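Local coordinates for protein family 88 glycosyl hydrolase (PDB 5NOA) that probably removes the rhamnose caps of complex arabinogalactan proteins as a polysaccharide lyase, although it belongs to a glycoside hydrolase family, at residues G52-D57 and Q118-T123; W101-G106 and T150-Y155; D110-G115 and R141-Y146; K171-T176 and L180-L185. One frame throughout, in Å; residues are numbered along the deposited sequence.

Contact 1: G52-D57 and Q118-T123; sequences GRSFWD and QICFQT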
# COMPACT_ATOMS: atom_id res chain seq x y z
N GLY A 52 -6.11 -14.34 -11.44
CA GLY A 52 -5.03 -14.01 -12.34
C GLY A 52 -3.69 -14.07 -11.67
O GLY A 52 -3.54 -14.64 -10.61
N ARG A 53 -2.71 -13.43 -12.31
CA ARG A 53 -1.33 -13.60 -11.93
C ARG A 53 -1.01 -12.93 -10.59
O ARG A 53 -1.80 -12.16 -10.01
CB ARG A 53 -0.41 -13.12 -13.05
CG ARG A 53 -0.51 -11.65 -13.36
CD ARG A 53 0.45 -11.27 -14.48
NE ARG A 53 0.30 -9.88 -14.80
CZ ARG A 53 0.93 -9.27 -15.81
NH1 ARG A 53 1.76 -9.95 -16.58
NH2 ARG A 53 0.68 -8.01 -16.01
N SER A 54 0.23 -13.22 -10.17
CA SER A 54 0.72 -12.81 -8.84
C SER A 54 1.25 -11.37 -8.79
O SER A 54 1.62 -10.92 -7.72
CB SER A 54 1.85 -13.77 -8.42
OG SER A 54 3.05 -13.46 -9.17
N PHE A 55 1.27 -10.68 -9.93
CA PHE A 55 1.84 -9.35 -10.08
C PHE A 55 1.13 -8.31 -9.21
O PHE A 55 0.02 -8.55 -8.69
CB PHE A 55 1.77 -8.98 -11.57
CG PHE A 55 2.67 -7.86 -12.05
CD1 PHE A 55 4.04 -7.87 -11.83
CD2 PHE A 55 2.14 -6.85 -12.85
CE1 PHE A 55 4.86 -6.87 -12.36
CE2 PHE A 55 2.94 -5.86 -13.36
CZ PHE A 55 4.29 -5.86 -13.10
N TRP A 56 1.76 -7.15 -9.07
CA TRP A 56 1.44 -6.21 -7.99
C TRP A 56 0.01 -5.78 -7.91
O TRP A 56 -0.47 -5.52 -6.82
CB TRP A 56 2.33 -4.97 -8.05
CG TRP A 56 1.99 -4.06 -9.18
CD1 TRP A 56 2.48 -4.12 -10.46
CD2 TRP A 56 1.06 -2.96 -9.16
NE1 TRP A 56 1.91 -3.13 -11.23
CE2 TRP A 56 1.05 -2.41 -10.44
CE3 TRP A 56 0.24 -2.40 -8.16
CZ2 TRP A 56 0.23 -1.33 -10.77
CZ3 TRP A 56 -0.58 -1.33 -8.51
CH2 TRP A 56 -0.58 -0.82 -9.81
N ASP A 57 -0.64 -5.57 -9.05
CA ASP A 57 -1.98 -4.98 -8.99
C ASP A 57 -2.96 -5.99 -8.36
O ASP A 57 -3.76 -5.62 -7.49
CB ASP A 57 -2.40 -4.47 -10.36
CG ASP A 57 -2.39 -5.54 -11.48
OD1 ASP A 57 -1.50 -6.45 -11.53
OD2 ASP A 57 -3.28 -5.46 -12.36
N GLN A 118 6.98 -9.33 -5.75
CA GLN A 118 7.22 -9.79 -4.39
C GLN A 118 6.12 -9.44 -3.41
O GLN A 118 6.05 -10.03 -2.34
CB GLN A 118 8.56 -9.24 -3.91
CG GLN A 118 9.74 -9.68 -4.77
CD GLN A 118 11.04 -9.04 -4.36
OE1 GLN A 118 11.05 -7.98 -3.74
NE2 GLN A 118 12.17 -9.66 -4.74
N ILE A 119 5.25 -8.49 -3.76
CA ILE A 119 4.15 -8.18 -2.87
C ILE A 119 3.26 -9.38 -2.64
O ILE A 119 2.67 -9.52 -1.56
CB ILE A 119 3.37 -6.93 -3.32
CG1 ILE A 119 2.03 -6.79 -2.56
CG2 ILE A 119 3.14 -6.88 -4.82
CD1 ILE A 119 1.31 -5.45 -2.76
N CYS A 120 3.14 -10.28 -3.62
CA CYS A 120 2.39 -11.52 -3.38
C CYS A 120 2.86 -12.27 -2.12
O CYS A 120 2.06 -12.92 -1.47
CB CYS A 120 2.46 -12.41 -4.62
SG CYS A 120 4.09 -12.96 -5.11
N PHE A 121 4.15 -12.18 -1.81
CA PHE A 121 4.68 -12.84 -0.63
C PHE A 121 4.02 -12.37 0.65
O PHE A 121 4.01 -13.13 1.63
CB PHE A 121 6.21 -12.65 -0.53
CG PHE A 121 7.04 -13.09 -1.72
CD1 PHE A 121 6.58 -14.03 -2.63
CD2 PHE A 121 8.35 -12.61 -1.87
CE1 PHE A 121 7.40 -14.45 -3.69
CE2 PHE A 121 9.15 -13.02 -2.89
CZ PHE A 121 8.68 -13.94 -3.81
N GLN A 122 3.51 -11.13 0.68
CA GLN A 122 2.79 -10.67 1.87
C GLN A 122 1.59 -11.56 2.17
O GLN A 122 1.33 -11.94 3.32
CB GLN A 122 2.31 -9.24 1.72
CG GLN A 122 3.43 -8.23 1.53
CD GLN A 122 2.94 -6.80 1.53
OE1 GLN A 122 1.99 -6.46 2.28
NE2 GLN A 122 3.59 -5.92 0.76
N THR A 123 0.84 -11.85 1.12
CA THR A 123 -0.34 -12.71 1.25
C THR A 123 0.05 -14.16 1.53
O THR A 123 -0.56 -14.82 2.36
CB THR A 123 -1.26 -12.55 0.04
OG1 THR A 123 -1.77 -11.20 0.04
CG2 THR A 123 -2.43 -13.48 0.09
O HOH W 1 3.68 -9.79 -6.46
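Apolar contact between the two segments runs through Ile-119 and Trp-56. The branch methyl CG2 of Ile-119 lies 3.7 Å from Trp-56 CA and 3.8 Å from Trp-56 CB, so it rests on the root of the tryptophan and not on its indole. The indole turns off because CG of Trp-56 sits between the backbone N and the carbonyl carbon (chi1 72°). It meets Phe-359 instead, and CB of Asp-57 lies over one face of the ring.

A second set of van der Waals contacts joins Ser-54 and Cys-120. Cys-120 CB packs 3.5 Å from the carbonyl oxygen Ser-54 O, and the thiol SG reaches to 4.1 Å from Ser-54 CB, a looser approach.

The polar link is indirect. One water donates to Ser-54 O at 2.7 Å and accepts from the amide Cys-120 N at 2.9 Å. It thereby gives partners to a buried carbonyl and to an amide near the beginning of helix 120-130, where no direct hydrogen bond joins the segments.

Phe-55 is the N-cap of helix 56-72, and Ile-119 also touches Ala-59 of that helix and Tyr-163 of helix 160-176. The contact thus brings together the amino-terminal ends of two helices, as expected for the (alpha/alpha)6 barrel of six helical hairpins that is the fold of family 88.

Contact 2: W101-G106 and T150-Y155; sequences WKYSYG and TPNNDY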
# COMPACT_ATOMS: atom_id res chain seq x y z
N TRP A 101 17.80 -13.22 -13.33
CA TRP A 101 16.88 -12.47 -12.48
C TRP A 101 17.15 -10.98 -12.54
O TRP A 101 18.27 -10.54 -12.46
CB TRP A 101 16.90 -12.90 -11.00
CG TRP A 101 16.34 -14.31 -10.75
CD1 TRP A 101 15.80 -15.16 -11.68
CD2 TRP A 101 16.18 -14.93 -9.49
NE1 TRP A 101 15.39 -16.31 -11.07
CE2 TRP A 101 15.58 -16.17 -9.72
CE3 TRP A 101 16.49 -14.56 -8.17
CZ2 TRP A 101 15.26 -17.05 -8.68
CZ3 TRP A 101 16.18 -15.43 -7.14
CH2 TRP A 101 15.60 -16.68 -7.40
N LYS A 102 16.06 -10.23 -12.71
CA LYS A 102 16.09 -8.79 -12.90
C LYS A 102 15.20 -8.07 -11.91
O LYS A 102 14.26 -8.64 -11.37
CB LYS A 102 15.73 -8.43 -14.35
CG LYS A 102 16.76 -8.99 -15.37
CD LYS A 102 16.36 -8.82 -16.83
CE LYS A 102 17.32 -9.48 -17.79
NZ LYS A 102 17.17 -10.96 -17.75
N TYR A 103 15.51 -6.80 -11.71
CA TYR A 103 14.77 -5.95 -10.79
C TYR A 103 14.39 -4.58 -11.28
O TYR A 103 13.84 -3.79 -10.52
CB TYR A 103 15.44 -5.86 -9.42
CG TYR A 103 16.79 -5.24 -9.33
CD1 TYR A 103 17.93 -5.97 -9.64
CD2 TYR A 103 16.95 -3.97 -8.81
CE1 TYR A 103 19.19 -5.43 -9.47
CE2 TYR A 103 18.19 -3.43 -8.60
CZ TYR A 103 19.32 -4.16 -8.93
OH TYR A 103 20.59 -3.66 -8.73
N SER A 104 14.65 -4.29 -12.56
CA SER A 104 13.99 -3.17 -13.23
C SER A 104 12.56 -3.57 -13.57
O SER A 104 12.10 -4.62 -13.15
CB SER A 104 14.80 -2.80 -14.45
OG SER A 104 14.98 -3.92 -15.28
N TYR A 105 11.81 -2.71 -14.29
CA TYR A 105 10.41 -3.05 -14.56
C TYR A 105 10.30 -4.18 -15.57
O TYR A 105 10.83 -4.11 -16.69
CB TYR A 105 9.64 -1.84 -15.11
CG TYR A 105 8.15 -2.15 -15.28
CD1 TYR A 105 7.65 -2.75 -16.40
CD2 TYR A 105 7.27 -1.91 -14.24
CE1 TYR A 105 6.31 -3.08 -16.49
CE2 TYR A 105 5.93 -2.22 -14.33
CZ TYR A 105 5.47 -2.82 -15.45
OH TYR A 105 4.12 -3.17 -15.54
N GLY A 106 9.52 -5.20 -15.23
CA GLY A 106 9.15 -6.22 -16.14
C GLY A 106 8.03 -7.03 -15.57
O GLY A 106 7.85 -7.11 -14.35
N THR A 150 23.00 -10.70 -2.08
CA THR A 150 23.67 -9.89 -3.11
C THR A 150 24.19 -8.59 -2.46
O THR A 150 23.68 -8.17 -1.43
CB THR A 150 22.73 -9.54 -4.29
OG1 THR A 150 21.73 -8.62 -3.87
CG2 THR A 150 22.13 -10.78 -4.88
N PRO A 151 25.19 -7.95 -3.09
CA PRO A 151 25.68 -6.69 -2.52
C PRO A 151 24.81 -5.50 -2.79
O PRO A 151 24.99 -4.47 -2.15
CB PRO A 151 27.06 -6.49 -3.17
CG PRO A 151 27.16 -7.45 -4.27
CD PRO A 151 26.07 -8.46 -4.16
N ASN A 152 23.91 -5.58 -3.77
CA ASN A 152 23.25 -4.40 -4.28
C ASN A 152 22.36 -3.79 -3.18
O ASN A 152 21.70 -4.51 -2.43
CB ASN A 152 22.35 -4.76 -5.47
CG ASN A 152 23.00 -5.62 -6.51
OD1 ASN A 152 23.58 -6.66 -6.21
ND2 ASN A 152 22.77 -5.26 -7.75
N ASN A 153 22.29 -2.47 -3.14
CA ASN A 153 21.42 -1.77 -2.19
C ASN A 153 20.22 -1.07 -2.84
O ASN A 153 19.49 -0.40 -2.15
CB ASN A 153 22.21 -0.75 -1.33
CG ASN A 153 22.58 0.49 -2.10
OD1 ASN A 153 22.70 0.47 -3.31
ND2 ASN A 153 22.77 1.60 -1.39
N ASP A 154 20.06 -1.23 -4.15
CA ASP A 154 19.22 -0.33 -4.94
C ASP A 154 17.96 -1.03 -5.50
O ASP A 154 17.41 -0.63 -6.53
CB ASP A 154 20.02 0.31 -6.08
CG ASP A 154 20.59 -0.69 -7.05
OD1 ASP A 154 20.59 -1.90 -6.79
OD2 ASP A 154 21.13 -0.21 -8.06
N TYR A 155 17.50 -2.05 -4.79
CA TYR A 155 16.31 -2.78 -5.19
C TYR A 155 15.04 -1.95 -5.16
O TYR A 155 14.12 -2.26 -5.90
CB TYR A 155 16.13 -4.05 -4.34
CG TYR A 155 17.17 -5.10 -4.67
CD1 TYR A 155 17.06 -5.83 -5.84
CD2 TYR A 155 18.29 -5.32 -3.86
CE1 TYR A 155 18.03 -6.73 -6.21
CE2 TYR A 155 19.24 -6.27 -4.22
CZ TYR A 155 19.10 -6.97 -5.40
OH TYR A 155 20.03 -7.89 -5.82
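CG of Tyr-103 lies between the backbone N and the carbonyl carbon (chi1 63°), which swings the phenol out of its loop and over to Asn-152, Asp-154 and Tyr-155. Asp-154 uses the same kind of first torsion, and its OD1 arrives at the edge of the Tyr-103 ring, close to the ring plane.

The hydroxyl is gripped twice. Tyr-103 OH donates to Asp-154 OD1 at 2.6 Å, meeting that oxygen on its syn side but somewhat out of the carboxylate plane. It also accepts from Asn-152 ND2 at 2.9 Å, through a bent bond of 143° at the hydrogen, with the amide plane nearly upright against the ring.

Behind the hydroxyl, Tyr-155 CE1 stands over the centre of one face of the Tyr-103 ring. The closest ring carbons, such as Tyr-103 CD2 and Tyr-155 CD1, are 3.5 Å apart. The planes are inclined by 45°, with centroids 4.3 Å apart, which makes the pair neither a parallel stack nor a T-shape. A phenylalanine in place of Tyr-103 lacks the hydroxyl and would probably leave Asp-154 OD1 and Asn-152 ND2 without their shared partner.

Two loops are joined here. Tyr-155 reaches back to Gln-147 of helix 135-149 and meets Tyr-188 of helix 180-196 edge-to-face, while Asp-154 touches Tyr-191 of that same helix.

Contact 3: D110-G115 and R141-Y146; sequences DYVLFG and REVMEY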
# COMPACT_ATOMS: atom_id res chain seq x y z
N ASP A 110 11.35 -13.60 -15.54
CA ASP A 110 12.69 -13.33 -15.08
C ASP A 110 12.72 -12.24 -13.99
O ASP A 110 13.77 -12.04 -13.38
CB ASP A 110 13.60 -12.83 -16.23
CG ASP A 110 13.92 -13.88 -17.25
OD1 ASP A 110 13.62 -15.06 -17.04
OD2 ASP A 110 14.55 -13.49 -18.27
N TYR A 111 11.61 -11.52 -13.78
CA TYR A 111 11.60 -10.35 -12.92
C TYR A 111 11.34 -10.71 -11.46
O TYR A 111 10.54 -10.09 -10.77
CB TYR A 111 10.63 -9.30 -13.51
CG TYR A 111 11.33 -8.63 -14.66
CD1 TYR A 111 11.39 -9.22 -15.92
CD2 TYR A 111 11.98 -7.42 -14.49
CE1 TYR A 111 12.13 -8.66 -16.93
CE2 TYR A 111 12.70 -6.83 -15.51
CZ TYR A 111 12.79 -7.46 -16.74
OH TYR A 111 13.49 -6.85 -17.75
N VAL A 112 12.10 -11.68 -10.99
CA VAL A 112 11.92 -12.26 -9.68
C VAL A 112 12.33 -11.32 -8.56
O VAL A 112 11.76 -11.37 -7.47
CB VAL A 112 12.74 -13.59 -9.62
CG1 VAL A 112 12.73 -14.22 -8.22
CG2 VAL A 112 12.25 -14.58 -10.64
N LEU A 113 13.30 -10.46 -8.84
CA LEU A 113 13.82 -9.51 -7.86
C LEU A 113 13.16 -8.14 -7.90
O LEU A 113 13.54 -7.24 -7.15
CB LEU A 113 15.33 -9.38 -8.00
CG LEU A 113 16.11 -10.68 -7.75
CD1 LEU A 113 17.58 -10.44 -8.08
CD2 LEU A 113 15.87 -11.17 -6.34
N PHE A 114 12.20 -7.98 -8.80
CA PHE A 114 11.42 -6.76 -8.90
C PHE A 114 10.31 -6.80 -7.87
O PHE A 114 9.51 -7.74 -7.86
CB PHE A 114 10.85 -6.68 -10.32
CG PHE A 114 10.04 -5.43 -10.60
CD1 PHE A 114 10.37 -4.17 -10.07
CD2 PHE A 114 8.96 -5.51 -11.46
CE1 PHE A 114 9.63 -3.06 -10.38
CE2 PHE A 114 8.21 -4.40 -11.75
CZ PHE A 114 8.54 -3.18 -11.19
N GLY A 115 10.25 -5.80 -6.99
CA GLY A 115 9.29 -5.79 -5.92
C GLY A 115 7.86 -5.92 -6.33
O GLY A 115 7.04 -6.44 -5.53
N ARG A 141 10.95 -17.13 0.72
CA ARG A 141 12.23 -17.19 1.40
C ARG A 141 13.40 -17.37 0.42
O ARG A 141 14.43 -16.73 0.57
CB ARG A 141 12.26 -18.35 2.41
CG ARG A 141 11.45 -18.11 3.69
CD ARG A 141 11.66 -19.20 4.73
NE ARG A 141 13.09 -19.26 4.93
CZ ARG A 141 13.81 -20.32 5.26
NH1 ARG A 141 13.22 -21.46 5.60
NH2 ARG A 141 15.13 -20.24 5.23
N GLU A 142 13.24 -18.22 -0.58
CA GLU A 142 14.31 -18.46 -1.55
C GLU A 142 14.68 -17.14 -2.23
O GLU A 142 15.84 -16.78 -2.33
CB GLU A 142 13.85 -19.47 -2.61
CG GLU A 142 14.90 -19.70 -3.69
CD GLU A 142 14.40 -20.44 -4.92
OE1 GLU A 142 13.16 -20.53 -5.19
OE2 GLU A 142 15.29 -20.93 -5.67
N VAL A 143 13.67 -16.41 -2.67
CA VAL A 143 13.90 -15.18 -3.39
C VAL A 143 14.48 -14.12 -2.49
O VAL A 143 15.51 -13.49 -2.85
CB VAL A 143 12.58 -14.70 -4.04
CG1 VAL A 143 12.72 -13.29 -4.57
CG2 VAL A 143 12.16 -15.66 -5.15
N MET A 144 13.86 -13.88 -1.34
CA MET A 144 14.35 -12.77 -0.52
C MET A 144 15.73 -13.05 0.08
O MET A 144 16.55 -12.16 0.18
CB MET A 144 13.36 -12.40 0.58
CG MET A 144 11.97 -11.97 0.11
SD MET A 144 11.92 -10.86 -1.33
CE MET A 144 12.78 -9.42 -0.72
N GLU A 145 15.97 -14.30 0.46
CA GLU A 145 17.27 -14.68 1.00
C GLU A 145 18.37 -14.60 -0.07
O GLU A 145 19.48 -14.16 0.24
CB GLU A 145 17.18 -15.99 1.76
CG GLU A 145 16.29 -15.81 3.00
CD GLU A 145 15.72 -17.05 3.66
OE1 GLU A 145 16.20 -18.18 3.38
OE2 GLU A 145 14.75 -16.90 4.47
N TYR A 146 18.08 -14.96 -1.32
CA TYR A 146 19.04 -14.72 -2.38
C TYR A 146 19.27 -13.21 -2.55
O TYR A 146 20.40 -12.73 -2.59
CB TYR A 146 18.58 -15.32 -3.71
CG TYR A 146 19.53 -14.92 -4.82
CD1 TYR A 146 20.80 -15.50 -4.92
CD2 TYR A 146 19.20 -13.92 -5.73
CE1 TYR A 146 21.69 -15.07 -5.89
CE2 TYR A 146 20.08 -13.53 -6.72
CZ TYR A 146 21.32 -14.09 -6.80
OH TYR A 146 22.21 -13.69 -7.77
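Val-143 of helix 135-149 packs against Val-112 and Leu-113, the two central residues of a type I beta turn that runs from Tyr-111 to Phe-114. The turn overlaps an inverse gamma turn centred on Tyr-111, and its closing bond from Phe-114 N to Tyr-111 O is weak.

From CA, the Val-143 side chain sets out toward the turn, and at CB it forks into two methyls that take different partners. CG1 is anti to the backbone N (chi1 169°). Val-143 CG1 comes within 3.6 Å of the carbonyl oxygen Val-112 O, an atom that also accepts a hydrogen bond from Gln-118. The same methyl, Val-143 CG1, is 3.8 Å from Val-112 CG1. Farther along, Leu-113 CD2 approaches CG1 of Val-143 at 4.2 Å, the two side chains sliding past each other in opposite directions. The other methyl, CG2, presses on Val-112 CG1.

Leu-113 divides its contacts by branch. While CD2 faces the valine, CD1 comes to the edge of the Tyr-146 ring, one turn farther on in the helix, 4.2 Å from CE2 of Tyr-146. Trp-101 meets the same tyrosine at nearly a right angle. No hydrogen bond crosses between the segments, so the turn is held to the helix by apolar packing. The tightest point is the methyl pair Val-112 CG1 and Val-143 CG2, just 3.4 Å apart, closer than usual for two carbons.

Contact 4: K171-T176 and L180-L185; sequences KLYNIT and LYLEKL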
# COMPACT_ATOMS: atom_id res chain seq x y z
N LYS A 171 7.17 -9.46 7.76
CA LYS A 171 6.40 -10.70 7.88
C LYS A 171 7.34 -11.89 7.89
O LYS A 171 7.18 -12.82 8.69
CB LYS A 171 5.37 -10.79 6.78
CG LYS A 171 4.22 -9.82 6.95
CD LYS A 171 3.30 -9.84 5.73
CE LYS A 171 2.25 -8.76 5.78
NZ LYS A 171 1.20 -9.04 6.78
N LEU A 172 8.35 -11.88 7.02
CA LEU A 172 9.27 -13.01 7.00
C LEU A 172 10.17 -13.04 8.22
O LEU A 172 10.53 -14.11 8.67
CB LEU A 172 10.06 -13.08 5.69
CG LEU A 172 9.21 -13.46 4.45
CD1 LEU A 172 10.12 -13.38 3.23
CD2 LEU A 172 8.63 -14.86 4.55
N TYR A 173 10.51 -11.86 8.74
CA TYR A 173 11.21 -11.85 10.03
C TYR A 173 10.41 -12.55 11.11
O TYR A 173 10.92 -13.38 11.86
CB TYR A 173 11.59 -10.43 10.49
CG TYR A 173 12.18 -10.48 11.86
CD1 TYR A 173 13.50 -10.89 12.01
CD2 TYR A 173 11.42 -10.27 12.99
CE1 TYR A 173 14.07 -11.03 13.25
CE2 TYR A 173 11.95 -10.42 14.24
CZ TYR A 173 13.29 -10.79 14.37
OH TYR A 173 13.82 -10.93 15.61
N ASN A 174 9.14 -12.21 11.21
CA ASN A 174 8.36 -12.77 12.32
C ASN A 174 8.20 -14.27 12.23
O ASN A 174 8.05 -14.92 13.25
CB ASN A 174 7.01 -12.02 12.47
CG ASN A 174 7.16 -10.65 13.12
OD1 ASN A 174 8.05 -10.42 13.91
ND2 ASN A 174 6.25 -9.74 12.80
N ILE A 175 8.24 -14.81 11.01
CA ILE A 175 8.22 -16.25 10.82
C ILE A 175 9.57 -16.89 11.08
O ILE A 175 9.64 -17.87 11.81
CB ILE A 175 7.73 -16.60 9.41
CG1 ILE A 175 6.26 -16.20 9.25
CG2 ILE A 175 7.94 -18.09 9.12
CD1 ILE A 175 5.81 -16.08 7.82
N THR A 176 10.62 -16.38 10.46
CA THR A 176 11.94 -17.02 10.46
C THR A 176 12.79 -16.63 11.67
O THR A 176 13.72 -17.35 12.03
CB THR A 176 12.76 -16.66 9.19
OG1 THR A 176 13.06 -15.26 9.19
CG2 THR A 176 12.00 -17.06 7.90
N LEU A 180 18.67 -10.83 9.46
CA LEU A 180 19.06 -10.21 8.21
C LEU A 180 17.88 -9.50 7.54
O LEU A 180 18.09 -8.48 6.91
CB LEU A 180 19.72 -11.23 7.29
CG LEU A 180 20.35 -10.66 6.03
CD1 LEU A 180 21.52 -9.73 6.35
CD2 LEU A 180 20.80 -11.80 5.14
N TYR A 181 16.67 -10.05 7.66
CA TYR A 181 15.49 -9.36 7.09
C TYR A 181 15.36 -7.92 7.58
O TYR A 181 15.00 -7.04 6.81
CB TYR A 181 14.21 -10.13 7.38
CG TYR A 181 14.00 -11.35 6.52
CD1 TYR A 181 13.58 -11.22 5.22
CD2 TYR A 181 14.21 -12.65 7.01
CE1 TYR A 181 13.39 -12.33 4.41
CE2 TYR A 181 14.02 -13.75 6.20
CZ TYR A 181 13.60 -13.57 4.90
OH TYR A 181 13.38 -14.64 4.08
N LEU A 182 15.63 -7.71 8.86
CA LEU A 182 15.48 -6.38 9.43
C LEU A 182 16.65 -5.46 9.13
O LEU A 182 16.48 -4.24 9.00
CB LEU A 182 15.15 -6.46 10.93
CG LEU A 182 13.91 -7.30 11.26
CD1 LEU A 182 13.67 -7.27 12.77
CD2 LEU A 182 12.69 -6.86 10.49
N GLU A 183 17.83 -6.04 8.98
CA GLU A 183 18.97 -5.27 8.53
C GLU A 183 18.81 -4.78 7.09
O GLU A 183 19.07 -3.61 6.76
CB GLU A 183 20.25 -6.08 8.66
CG GLU A 183 21.50 -5.43 8.12
CD GLU A 183 21.80 -4.07 8.71
OE1 GLU A 183 21.62 -3.87 9.97
OE2 GLU A 183 22.24 -3.20 7.88
N LYS A 184 18.36 -5.67 6.24
CA LYS A 184 18.15 -5.33 4.83
C LYS A 184 16.94 -4.44 4.61
O LYS A 184 16.97 -3.62 3.69
CB LYS A 184 18.14 -6.61 4.00
CG LYS A 184 19.53 -7.26 3.92
CD LYS A 184 20.43 -6.55 2.93
CE LYS A 184 21.82 -7.13 2.88
NZ LYS A 184 22.64 -6.47 1.84
N LEU A 185 15.89 -4.58 5.42
CA LEU A 185 14.80 -3.59 5.38
C LEU A 185 15.40 -2.20 5.51
O LEU A 185 15.09 -1.28 4.74
CB LEU A 185 13.83 -3.88 6.53
CG LEU A 185 12.78 -2.80 6.83
CD1 LEU A 185 11.89 -2.56 5.66
CD2 LEU A 185 12.02 -3.21 8.06
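One face of the Tyr-173 ring carries the methyl CD1 of Leu-182, and one face of the Tyr-181 ring carries Leu-172 CB. Both are CH-pi contacts, made across a helical hairpin in which helix 160-176 turns back into helix 180-196. The segment axes are nearly antiparallel, at 161°, and come within 9.1 Å.

The two contacts differ in aim. Leu-182 CD1 stands almost exactly over the middle of its ring, 3.5 Å from the Tyr-173 centroid and 5° off the normal. Leu-172 CB sits toward the rim, 3.8 Å from the Tyr-181 centroid, and Leu-172 CD1 continues outward to 3.6 Å from Tyr-181 CE1. With CG of Tyr-181 anti to its carbonyl carbon (chi1 -77°), the ring lies alongside helix 160-176; Thr-176 OG1, on the same side of the ring plane as Leu-172 CB, approaches Tyr-181 CE2 obliquely at 3.5 Å. The phenol reaches beyond the hairpin, and its OH bonds to Glu-145 of helix 135-149. With an alanine at Tyr-181, Leu-172 would probably face a gap and Glu-145 would lose this hydroxyl partner.

Tyr-173 and Leu-182 also touch Pro-244, so a neighbouring loop covers this part of the hairpin. At the end of helix 160-176, Leu-172 O accepts twice from Thr-176, from the backbone N on one face of its carbonyl plane and from OG1, at 2.8 Å, on the other.

How the contacts relate
Contact 1 lies deepest, about 12 Å from the centre of the chain, whereas the centres of contacts 2, 3 and 4 are 19 to 20 Å out. Chemistry follows burial more than distance from the centre: the buried contacts 3 and 4 are apolar, contact 1 adds a bridging water, and the partly buried contact 2 has the direct hydrogen bonds between its segments. Contacts 2 and 3, centred about 9 Å apart, draw on the same long loop between helices 75-87 and 120-130, fixing it to helix 135-149 and to the loop after it. Helix 135-149 in turn touches the hairpin of contact 4, while Gln-118 ties contact 1 to the turn of contact 3.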